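Local coordinates for protein aldehyde dehydrogenase 12 (Zea mays, PDB 6D97) that probably catalyses the NAD-dependent oxidation of L-glutamate gamma-semialdehyde to glutamate, the last step of proline catabolism in plants, at residues Tyr311-Cys316 / Ser343-Lys348; Asn379-Ile384 / Phe437-Glu442; Asp446-Val451 / Leu474-Gly479. All blocks are in the same frame, centred on the assembly; numbering follows the deposited sequence.

How the interactions relate
The three contacts follow one another along the chain, and all involve helices packed on, or against a strand of, the seven-stranded mixed sheet. Interaction 1 pairs helices 309-321 and 345-354 on one face; interactions 2 and 3 lie on the other, where helix 371-382 meets strand 437-443 and helix 448-457 meets helix 471-479. Centres lie about 19 Å (1 and 2) and about 22 Å (the other pairs) apart. Leu-346 CD2 of interaction 1 packs on Val-440 CG1 at 4.1 Å, and strand 437-443 runs on into helix 448-457, where Glu-442 and Gln-447 touch. One sheet thus carries helices on both faces, and interactions 1 and 3 also border the second subunit.

Interaction 1: residues Tyr311-Cys316 / Ser343-Lys348; sequences YVAWVC and SGLLEK
Leu-345 lays its CD1 methyl against the backbone of Ala-313, 3.6 Å from CA of that alanine and 3.7 Å from its CB. The same methyl reaches CG1 of Val-312 at 4.0 Å, and here the two side chains cross at about a right angle. Beside this group, Lys-348 adds its first methylene, whose CB stands 3.8 Å from Ala-313 CB. The alanine is thus touched on two adjoining sides by a leucine branch and the root of a lysine, and its small side chain accompanies a close approach of the two backbones: the CA atoms of Ala-313 and Leu-345 are 5.8 Å apart.

One step outward is the torsion that sends the leucine across. With CG anti to the backbone N (chi1 170°), the branch swings past the direction set by its own CB and brings CD1 over Ala-313. Just before it, Gly-344 is the N-cap of helix 345-354, and Ser-343 closes an ST turn, its OG accepting from Leu-345 N at 3.2 Å with an N-H...O angle of 143°. That hydroxyl is also hydrogen-bonded to the carbonyl oxygen of Trp-340, whose side chain packs on both Val-312 and Leu-345.

Further out, Leu-302 and Met-336 of the central sheet meet Leu-345 from the sheet side of the helices, while Leu-352 extends the cover over Ala-313. On another side of helix 309-321, Tyr-311 and Trp-314 meet Trp-541 of the second subunit, placing this helix at a subunit interface.

Lys-348 carries its charge away from the apolar patch, bending at chi4, and NZ forms a salt bridge with OD1 of Asp-310, one residue before Tyr-311 in helix 309-321. No hydrogen bond crosses between the segments, so apolar packing joins the two helices and one peripheral ion pair ties them at its edge.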
loop_
_atom_site.group_PDB
_atom_site.type_symbol
_atom_site.label_atom_id
_atom_site.label_comp_id
_atom_site.label_asym_id
_atom_site.label_seq_id
_atom_site.Cartn_x
_atom_site.Cartn_y
_atom_site.Cartn_z
ATOM N N TYR A 311 -36.135 -3.626 -12.380
ATOM C CA TYR A 311 -34.696 -3.866 -12.402
ATOM C C TYR A 311 -34.315 -5.026 -11.491
ATOM O O TYR A 311 -33.509 -5.883 -11.870
ATOM C CB TYR A 311 -33.937 -2.603 -11.994
ATOM C CG TYR A 311 -32.440 -2.711 -12.211
ATOM C CD1 TYR A 311 -31.620 -3.323 -11.268
ATOM C CD2 TYR A 311 -31.850 -2.206 -13.363
ATOM C CE1 TYR A 311 -30.256 -3.428 -11.469
ATOM C CE2 TYR A 311 -30.487 -2.304 -13.570
ATOM C CZ TYR A 311 -29.695 -2.917 -12.622
ATOM O OH TYR A 311 -28.339 -3.017 -12.826
ATOM N N VAL A 312 -34.875 -5.059 -10.279
ATOM C CA VAL A 312 -34.553 -6.121 -9.329
ATOM C C VAL A 312 -34.995 -7.475 -9.870
ATOM O O VAL A 312 -34.291 -8.480 -9.718
ATOM C CB VAL A 312 -35.187 -5.822 -7.958
ATOM C CG1 VAL A 312 -34.995 -6.996 -7.010
ATOM C CG2 VAL A 312 -34.585 -4.555 -7.371
ATOM N N ALA A 313 -36.161 -7.523 -10.517
ATOM C CA ALA A 313 -36.642 -8.783 -11.072
ATOM C C ALA A 313 -35.710 -9.286 -12.167
ATOM O O ALA A 313 -35.379 -10.476 -12.217
ATOM C CB ALA A 313 -38.066 -8.617 -11.604
ATOM N N TRP A 314 -35.271 -8.386 -13.048
ATOM C CA TRP A 314 -34.362 -8.769 -14.123
ATOM C C TRP A 314 -33.073 -9.356 -13.568
ATOM O O TRP A 314 -32.579 -10.379 -14.058
ATOM C CB TRP A 314 -34.070 -7.559 -15.007
ATOM C CG TRP A 314 -32.942 -7.742 -15.973
ATOM C CD1 TRP A 314 -32.937 -8.514 -17.099
ATOM C CD2 TRP A 314 -31.659 -7.111 -15.912
ATOM N NE1 TRP A 314 -31.723 -8.410 -17.737
ATOM C CE2 TRP A 314 -30.921 -7.555 -17.027
ATOM C CE3 TRP A 314 -31.060 -6.213 -15.022
ATOM C CZ2 TRP A 314 -29.617 -7.131 -17.274
ATOM C CZ3 TRP A 314 -29.766 -5.793 -15.269
ATOM C CH2 TRP A 314 -29.059 -6.252 -16.385
ATOM N N VAL A 315 -32.522 -8.728 -12.528
ATOM C CA VAL A 315 -31.287 -9.228 -11.934
ATOM C C VAL A 315 -31.520 -10.580 -11.279
ATOM O O VAL A 315 -30.661 -11.469 -11.333
ATOM C CB VAL A 315 -30.729 -8.201 -10.935
ATOM C CG1 VAL A 315 -29.508 -8.757 -10.240
ATOM C CG2 VAL A 315 -30.393 -6.914 -11.652
ATOM N N CYS A 316 -32.687 -10.758 -10.656
ATOM C CA CYS A 316 -33.025 -12.052 -10.072
ATOM C C CYS A 316 -33.066 -13.143 -11.136
ATOM O O CYS A 316 -32.565 -14.251 -10.918
ATOM C CB CYS A 316 -34.365 -11.962 -9.340
ATOM S SG CYS A 316 -34.286 -11.291 -7.660
ATOM N N SER A 343 -45.280 -6.411 -4.439
ATOM C CA SER A 343 -44.610 -5.566 -5.418
ATOM C C SER A 343 -44.823 -6.028 -6.853
ATOM O O SER A 343 -44.583 -5.246 -7.780
ATOM C CB SER A 343 -43.109 -5.520 -5.121
ATOM O OG SER A 343 -42.526 -6.807 -5.242
ATOM N N GLY A 344 -45.271 -7.263 -7.059
ATOM C CA GLY A 344 -45.270 -7.861 -8.376
ATOM C C GLY A 344 -43.954 -8.487 -8.782
ATOM O O GLY A 344 -43.808 -8.884 -9.944
ATOM N N LEU A 345 -42.994 -8.588 -7.858
ATOM C CA LEU A 345 -41.671 -9.107 -8.193
ATOM C C LEU A 345 -41.741 -10.559 -8.650
ATOM O O LEU A 345 -41.214 -10.912 -9.710
ATOM C CB LEU A 345 -40.738 -8.979 -6.989
ATOM C CG LEU A 345 -39.412 -9.721 -7.156
ATOM C CD1 LEU A 345 -38.442 -8.887 -7.972
ATOM C CD2 LEU A 345 -38.823 -10.095 -5.814
ATOM N N LEU A 346 -42.374 -11.421 -7.847
ATOM C CA LEU A 346 -42.450 -12.838 -8.190
ATOM C C LEU A 346 -43.172 -13.049 -9.513
ATOM O O LEU A 346 -42.799 -13.925 -10.302
ATOM C CB LEU A 346 -43.143 -13.617 -7.070
ATOM C CG LEU A 346 -42.312 -13.947 -5.830
ATOM C CD1 LEU A 346 -43.160 -14.684 -4.799
ATOM C CD2 LEU A 346 -41.086 -14.768 -6.217
ATOM N N GLU A 347 -44.211 -12.250 -9.771
ATOM C CA GLU A 347 -44.918 -12.334 -11.046
ATOM C C GLU A 347 -43.993 -11.996 -12.207
ATOM O O GLU A 347 -44.010 -12.675 -13.241
ATOM C CB GLU A 347 -46.137 -11.409 -11.036
ATOM C CG GLU A 347 -47.281 -11.883 -10.146
ATOM C CD GLU A 347 -46.981 -11.733 -8.661
ATOM O OE1 GLU A 347 -46.023 -11.005 -8.319
ATOM O OE2 GLU A 347 -47.699 -12.347 -7.839
ATOM N N LYS A 348 -43.169 -10.954 -12.050
ATOM C CA LYS A 348 -42.207 -10.609 -13.093
ATOM C C LYS A 348 -41.125 -11.675 -13.221
ATOM O O LYS A 348 -40.669 -11.968 -14.332
ATOM C CB LYS A 348 -41.583 -9.243 -12.813
ATOM C CG LYS A 348 -42.577 -8.097 -12.810
ATOM C CD LYS A 348 -41.975 -6.850 -12.174
ATOM C CE LYS A 348 -42.988 -5.719 -12.089
ATOM N NZ LYS A 348 -43.386 -5.212 -13.433
#

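Interaction 2: residues Asn379-Ile384 / Phe437-Glu442; sequences NNLLKI and FQVVTE
A single methyl group carries this contact: CD1 of Leu-381 presses on the edge of the Phe-437 ring, close to its plane, at 3.4 Å from CZ and 3.6 Å from CE1. The two side chains arrive from opposite directions, and the ring points its far edge at the helix because its CG stands anti to the backbone N (chi1 -175°). Two residues along the strand, Val-439 adds a slacker touch, its CG2 lying 4.0 Å from the same CD1. All three residues are buried and apolar.

The outer side of the helix end is quite different. There Lys-383, exposed, extends its chain back so that NZ gives a hydrogen bond to OD1 of Asn-380 at 3.3 Å, the donor tilted 23° from the carbonyl plane; a crystal-lattice contact of the lysine may influence this pose. Neither residue touches the strand.

Leu-381 is completed on its flank by Leu-428 and Val-429 of helix 425-429, and the Phe-437 ring meets that of His-377 one turn back in helix 371-382. On the sheet side, strand 437-443 lies between strands 411-414 and 331-337, parallel to both and bonded to them through its backbone, so that the helix end rests on an interior strand.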
loop_
_atom_site.group_PDB
_atom_site.type_symbol
_atom_site.label_atom_id
_atom_site.label_comp_id
_atom_site.label_asym_id
_atom_site.label_seq_id
_atom_site.Cartn_x
_atom_site.Cartn_y
_atom_site.Cartn_z
ATOM N N ASN A 379 -39.209 -32.399 -5.455
ATOM C CA ASN A 379 -40.219 -33.154 -4.724
ATOM C C ASN A 379 -39.845 -33.310 -3.254
ATOM O O ASN A 379 -40.722 -33.273 -2.380
ATOM C CB ASN A 379 -40.433 -34.521 -5.384
ATOM C CG ASN A 379 -41.170 -34.422 -6.706
ATOM O OD1 ASN A 379 -42.068 -33.589 -6.860
ATOM N ND2 ASN A 379 -40.800 -35.262 -7.663
ATOM N N ASN A 380 -38.556 -33.498 -2.960
ATOM C CA ASN A 380 -38.123 -33.562 -1.569
ATOM C C ASN A 380 -38.429 -32.261 -0.837
ATOM O O ASN A 380 -38.853 -32.279 0.325
ATOM C CB ASN A 380 -36.631 -33.879 -1.491
ATOM C CG ASN A 380 -36.325 -35.323 -1.812
ATOM O OD1 ASN A 380 -37.193 -36.189 -1.715
ATOM N ND2 ASN A 380 -35.081 -35.592 -2.187
ATOM N N LEU A 381 -38.221 -31.120 -1.502
ATOM C CA LEU A 381 -38.563 -29.840 -0.893
ATOM C C LEU A 381 -40.067 -29.708 -0.692
ATOM O O LEU A 381 -40.522 -29.158 0.317
ATOM C CB LEU A 381 -38.038 -28.689 -1.752
ATOM C CG LEU A 381 -36.521 -28.503 -1.788
ATOM C CD1 LEU A 381 -36.125 -27.499 -2.848
ATOM C CD2 LEU A 381 -36.038 -28.045 -0.430
ATOM N N LEU A 382 -40.857 -30.217 -1.641
ATOM C CA LEU A 382 -42.306 -30.079 -1.570
ATOM C C LEU A 382 -42.928 -30.893 -0.445
ATOM O O LEU A 382 -44.098 -30.666 -0.120
ATOM C CB LEU A 382 -42.935 -30.469 -2.907
ATOM C CG LEU A 382 -42.677 -29.462 -4.029
ATOM C CD1 LEU A 382 -43.224 -29.967 -5.356
ATOM C CD2 LEU A 382 -43.280 -28.113 -3.677
ATOM N N LYS A 383 -42.185 -31.826 0.156
ATOM C CA LYS A 383 -42.682 -32.514 1.342
ATOM C C LYS A 383 -42.782 -31.583 2.542
ATOM O O LYS A 383 -43.446 -31.925 3.526
ATOM C CB LYS A 383 -41.776 -33.699 1.685
ATOM C CG LYS A 383 -41.745 -34.790 0.629
ATOM C CD LYS A 383 -40.640 -35.798 0.904
ATOM C CE LYS A 383 -40.643 -36.906 -0.135
ATOM N NZ LYS A 383 -39.464 -37.807 0.012
ATOM N N ILE A 384 -42.146 -30.419 2.476
ATOM C CA ILE A 384 -42.094 -29.490 3.598
ATOM C C ILE A 384 -43.393 -28.699 3.663
ATOM O O ILE A 384 -43.921 -28.252 2.637
ATOM C CB ILE A 384 -40.871 -28.568 3.456
ATOM C CG1 ILE A 384 -39.587 -29.402 3.472
ATOM C CG2 ILE A 384 -40.863 -27.515 4.547
ATOM C CD1 ILE A 384 -38.366 -28.667 2.965
ATOM N N PHE A 437 -32.344 -23.541 -10.724
ATOM C CA PHE A 437 -33.191 -23.910 -9.594
ATOM C C PHE A 437 -32.839 -23.017 -8.416
ATOM O O PHE A 437 -31.657 -22.874 -8.071
ATOM C CB PHE A 437 -33.027 -25.389 -9.213
ATOM C CG PHE A 437 -33.971 -25.857 -8.133
ATOM C CD1 PHE A 437 -33.684 -25.642 -6.796
ATOM C CD2 PHE A 437 -35.160 -26.492 -8.452
ATOM C CE1 PHE A 437 -34.566 -26.055 -5.801
ATOM C CE2 PHE A 437 -36.039 -26.905 -7.449
ATOM C CZ PHE A 437 -35.738 -26.680 -6.134
ATOM N N GLN A 438 -33.856 -22.448 -7.773
ATOM C CA GLN A 438 -33.642 -21.622 -6.600
ATOM C C GLN A 438 -34.778 -21.846 -5.610
ATOM O O GLN A 438 -35.882 -22.260 -5.977
ATOM C CB GLN A 438 -33.572 -20.125 -6.954
ATOM C CG GLN A 438 -34.810 -19.592 -7.657
ATOM C CD GLN A 438 -34.791 -18.090 -7.779
ATOM O OE1 GLN A 438 -34.331 -17.386 -6.884
ATOM N NE2 GLN A 438 -35.323 -17.589 -8.865
ATOM N N VAL A 439 -34.505 -21.530 -4.347
ATOM C CA VAL A 439 -35.513 -21.520 -3.297
ATOM C C VAL A 439 -35.843 -20.066 -2.975
ATOM O O VAL A 439 -34.947 -19.218 -2.881
ATOM C CB VAL A 439 -35.042 -22.280 -2.044
ATOM C CG1 VAL A 439 -36.068 -22.189 -0.923
ATOM C CG2 VAL A 439 -34.749 -23.734 -2.398
ATOM N N VAL A 440 -37.132 -19.770 -2.837
ATOM C CA VAL A 440 -37.605 -18.451 -2.440
ATOM C C VAL A 440 -38.282 -18.588 -1.080
ATOM O O VAL A 440 -38.974 -19.581 -0.805
ATOM C CB VAL A 440 -38.571 -17.856 -3.478
ATOM C CG1 VAL A 440 -39.126 -16.530 -3.014
ATOM C CG2 VAL A 440 -37.866 -17.706 -4.816
ATOM N N THR A 441 -38.061 -17.602 -0.212
ATOM C CA THR A 441 -38.722 -17.560 1.080
ATOM C C THR A 441 -39.019 -16.109 1.438
ATOM O O THR A 441 -38.584 -15.165 0.768
ATOM C CB THR A 441 -37.870 -18.222 2.168
ATOM O OG1 THR A 441 -38.702 -18.513 3.297
ATOM C CG2 THR A 441 -36.734 -17.320 2.601
ATOM N N GLU A 442 -39.794 -15.944 2.503
ATOM C CA GLU A 442 -40.251 -14.635 2.945
ATOM C C GLU A 442 -39.933 -14.445 4.418
ATOM O O GLU A 442 -40.035 -15.384 5.214
ATOM C CB GLU A 442 -41.756 -14.463 2.708
ATOM C CG GLU A 442 -42.265 -13.072 3.042
ATOM C CD GLU A 442 -43.777 -13.003 3.102
ATOM O OE1 GLU A 442 -44.402 -12.728 2.057
ATOM O OE2 GLU A 442 -44.337 -13.230 4.197
#

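Interaction 3: residues Asp446-Val451 / Leu474-Gly479; sequences DQLELV and LQDVLG
OD1 of Asp-476 is held in a salt bridge by NE of Arg-480, one turn further along, while OD2 turns to the other helix and touches CD2 of Leu-448 at 3.6 Å. The latter is a plain van der Waals touch, the leucine methyl resting against a carboxylate oxygen. The two side chains slide past each other in opposite directions, and the anti first torsion of Leu-448 (chi1 -177°) extends its CD2 toward the facing helix. The same CD2 also reaches CG2 of Val-477 at 4.2 Å, a looser apolar contact on the inner side of the pair.

Two acidic groups come together on the solvent side. Glu-449 OE2 comes to 5.2 Å from Asp-476 OD2, a pair of like charges not in contact; the guanidinium of Arg-480 probably softens their mutual repulsion.

The arrangement belongs to two successive beta-alpha-beta crossovers of the family's alpha/beta fold. Helix 448-457 joins strand 437-443 to strand 463-467, and helix 471-479 joins that strand to its parallel neighbour 485-488. Both helices lie on one face of the sheet, where Val-451 and Val-477 meet on the side chain of Ile-301 while Leu-474, Val-477 and Leu-478 cover Ile-466.

Gln-447 is the N-cap of the first helix, which begins at Leu-448; its OE1 accepts from Ser-444 N, and its carbonyl oxygen accepts a weak bond from Val-451 N at 3.3 Å. Within the second, Leu-478 N bonds to Leu-474 O at 2.8 Å. This helix also borders two other copies of the protein: the carbonyl oxygens of Leu-478 and Gly-479 bind Arg-528 and Asn-99 of the second subunit, and the amide of Gln-475 is hydrogen-bonded to Arg-181 and the Gly-535 carbonyl of the third.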
loop_
_atom_site.group_PDB
_atom_site.type_symbol
_atom_site.label_atom_id
_atom_site.label_comp_id
_atom_site.label_asym_id
_atom_site.label_seq_id
_atom_site.Cartn_x
_atom_site.Cartn_y
_atom_site.Cartn_z
ATOM N N ASP A 446 -39.767 -8.467 11.587
ATOM C CA ASP A 446 -39.293 -8.955 12.875
ATOM C C ASP A 446 -38.338 -10.137 12.760
ATOM O O ASP A 446 -37.839 -10.607 13.788
ATOM C CB ASP A 446 -40.483 -9.359 13.757
ATOM C CG ASP A 446 -41.686 -8.449 13.573
ATOM O OD1 ASP A 446 -42.474 -8.685 12.631
ATOM O OD2 ASP A 446 -41.841 -7.495 14.366
ATOM N N GLN A 447 -38.064 -10.626 11.548
ATOM C CA GLN A 447 -37.416 -11.918 11.361
ATOM C C GLN A 447 -36.039 -11.829 10.707
ATOM O O GLN A 447 -35.540 -12.842 10.204
ATOM C CB GLN A 447 -38.308 -12.839 10.527
ATOM C CG GLN A 447 -39.665 -13.142 11.128
ATOM C CD GLN A 447 -40.445 -14.141 10.296
ATOM O OE1 GLN A 447 -40.667 -13.936 9.102
ATOM N NE2 GLN A 447 -40.846 -15.241 10.919
ATOM N N LEU A 448 -35.413 -10.648 10.690
ATOM C CA LEU A 448 -34.097 -10.548 10.064
ATOM C C LEU A 448 -33.082 -11.456 10.748
ATOM O O LEU A 448 -32.174 -11.978 10.090
ATOM C CB LEU A 448 -33.603 -9.101 10.073
ATOM C CG LEU A 448 -32.251 -8.908 9.373
ATOM C CD1 LEU A 448 -32.319 -9.392 7.926
ATOM C CD2 LEU A 448 -31.770 -7.464 9.444
ATOM N N GLU A 449 -33.228 -11.668 12.060
ATOM C CA GLU A 449 -32.313 -12.556 12.772
ATOM C C GLU A 449 -32.387 -13.975 12.229
ATOM O O GLU A 449 -31.358 -14.648 12.090
ATOM C CB GLU A 449 -32.624 -12.540 14.267
ATOM C CG GLU A 449 -32.494 -11.171 14.904
ATOM C CD GLU A 449 -31.072 -10.648 14.864
ATOM O OE1 GLU A 449 -30.136 -11.476 14.904
ATOM O OE2 GLU A 449 -30.890 -9.412 14.790
ATOM N N LEU A 450 -33.597 -14.449 11.920
ATOM C CA LEU A 450 -33.748 -15.784 11.349
ATOM C C LEU A 450 -33.028 -15.891 10.014
ATOM O O LEU A 450 -32.392 -16.909 9.718
ATOM C CB LEU A 450 -35.231 -16.114 11.183
ATOM C CG LEU A 450 -36.130 -16.011 12.416
ATOM C CD1 LEU A 450 -37.539 -16.502 12.102
ATOM C CD2 LEU A 450 -35.542 -16.788 13.580
ATOM N N VAL A 451 -33.119 -14.844 9.194
ATOM C CA VAL A 451 -32.435 -14.844 7.906
ATOM C C VAL A 451 -30.927 -14.894 8.110
ATOM O O VAL A 451 -30.216 -15.661 7.449
ATOM C CB VAL A 451 -32.852 -13.614 7.083
ATOM C CG1 VAL A 451 -32.002 -13.506 5.835
ATOM C CG2 VAL A 451 -34.322 -13.705 6.728
ATOM N N LEU A 474 -28.051 -2.246 5.409
ATOM C CA LEU A 474 -26.885 -2.797 4.727
ATOM C C LEU A 474 -25.759 -3.088 5.710
ATOM O O LEU A 474 -25.218 -4.199 5.736
ATOM C CB LEU A 474 -26.412 -1.838 3.631
ATOM C CG LEU A 474 -27.273 -1.701 2.374
ATOM C CD1 LEU A 474 -26.650 -0.694 1.426
ATOM C CD2 LEU A 474 -27.441 -3.046 1.683
ATOM N N GLN A 475 -25.401 -2.106 6.542
ATOM C CA GLN A 475 -24.282 -2.300 7.459
ATOM C C GLN A 475 -24.596 -3.343 8.523
ATOM O O GLN A 475 -23.682 -4.008 9.026
ATOM C CB GLN A 475 -23.893 -0.969 8.101
ATOM C CG GLN A 475 -24.788 -0.522 9.241
ATOM C CD GLN A 475 -24.416 0.854 9.754
ATOM O OE1 GLN A 475 -23.534 1.511 9.208
ATOM N NE2 GLN A 475 -25.096 1.299 10.804
ATOM N N ASP A 476 -25.874 -3.512 8.871
ATOM C CA ASP A 476 -26.253 -4.559 9.814
ATOM C C ASP A 476 -26.084 -5.937 9.188
ATOM O O ASP A 476 -25.488 -6.837 9.793
ATOM C CB ASP A 476 -27.694 -4.346 10.280
ATOM C CG ASP A 476 -28.095 -5.297 11.388
ATOM O OD1 ASP A 476 -27.297 -5.480 12.329
ATOM O OD2 ASP A 476 -29.214 -5.848 11.335
ATOM N N VAL A 477 -26.593 -6.117 7.969
ATOM C CA VAL A 477 -26.474 -7.403 7.290
ATOM C C VAL A 477 -25.020 -7.702 6.948
ATOM O O VAL A 477 -24.541 -8.827 7.146
ATOM C CB VAL A 477 -27.367 -7.425 6.038
ATOM C CG1 VAL A 477 -27.151 -8.708 5.268
ATOM C CG2 VAL A 477 -28.825 -7.287 6.437
ATOM N N LEU A 478 -24.293 -6.705 6.435
ATOM C CA LEU A 478 -22.899 -6.914 6.050
ATOM C C LEU A 478 -22.043 -7.271 7.256
ATOM O O LEU A 478 -21.252 -8.219 7.213
ATOM C CB LEU A 478 -22.349 -5.666 5.358
ATOM C CG LEU A 478 -22.812 -5.378 3.932
ATOM C CD1 LEU A 478 -22.554 -3.924 3.578
ATOM C CD2 LEU A 478 -22.095 -6.288 2.961
ATOM N N GLY A 479 -22.190 -6.515 8.347
ATOM C CA GLY A 479 -21.415 -6.784 9.544
ATOM C C GLY A 479 -21.688 -8.138 10.168
ATOM O O GLY A 479 -20.862 -8.629 10.945
#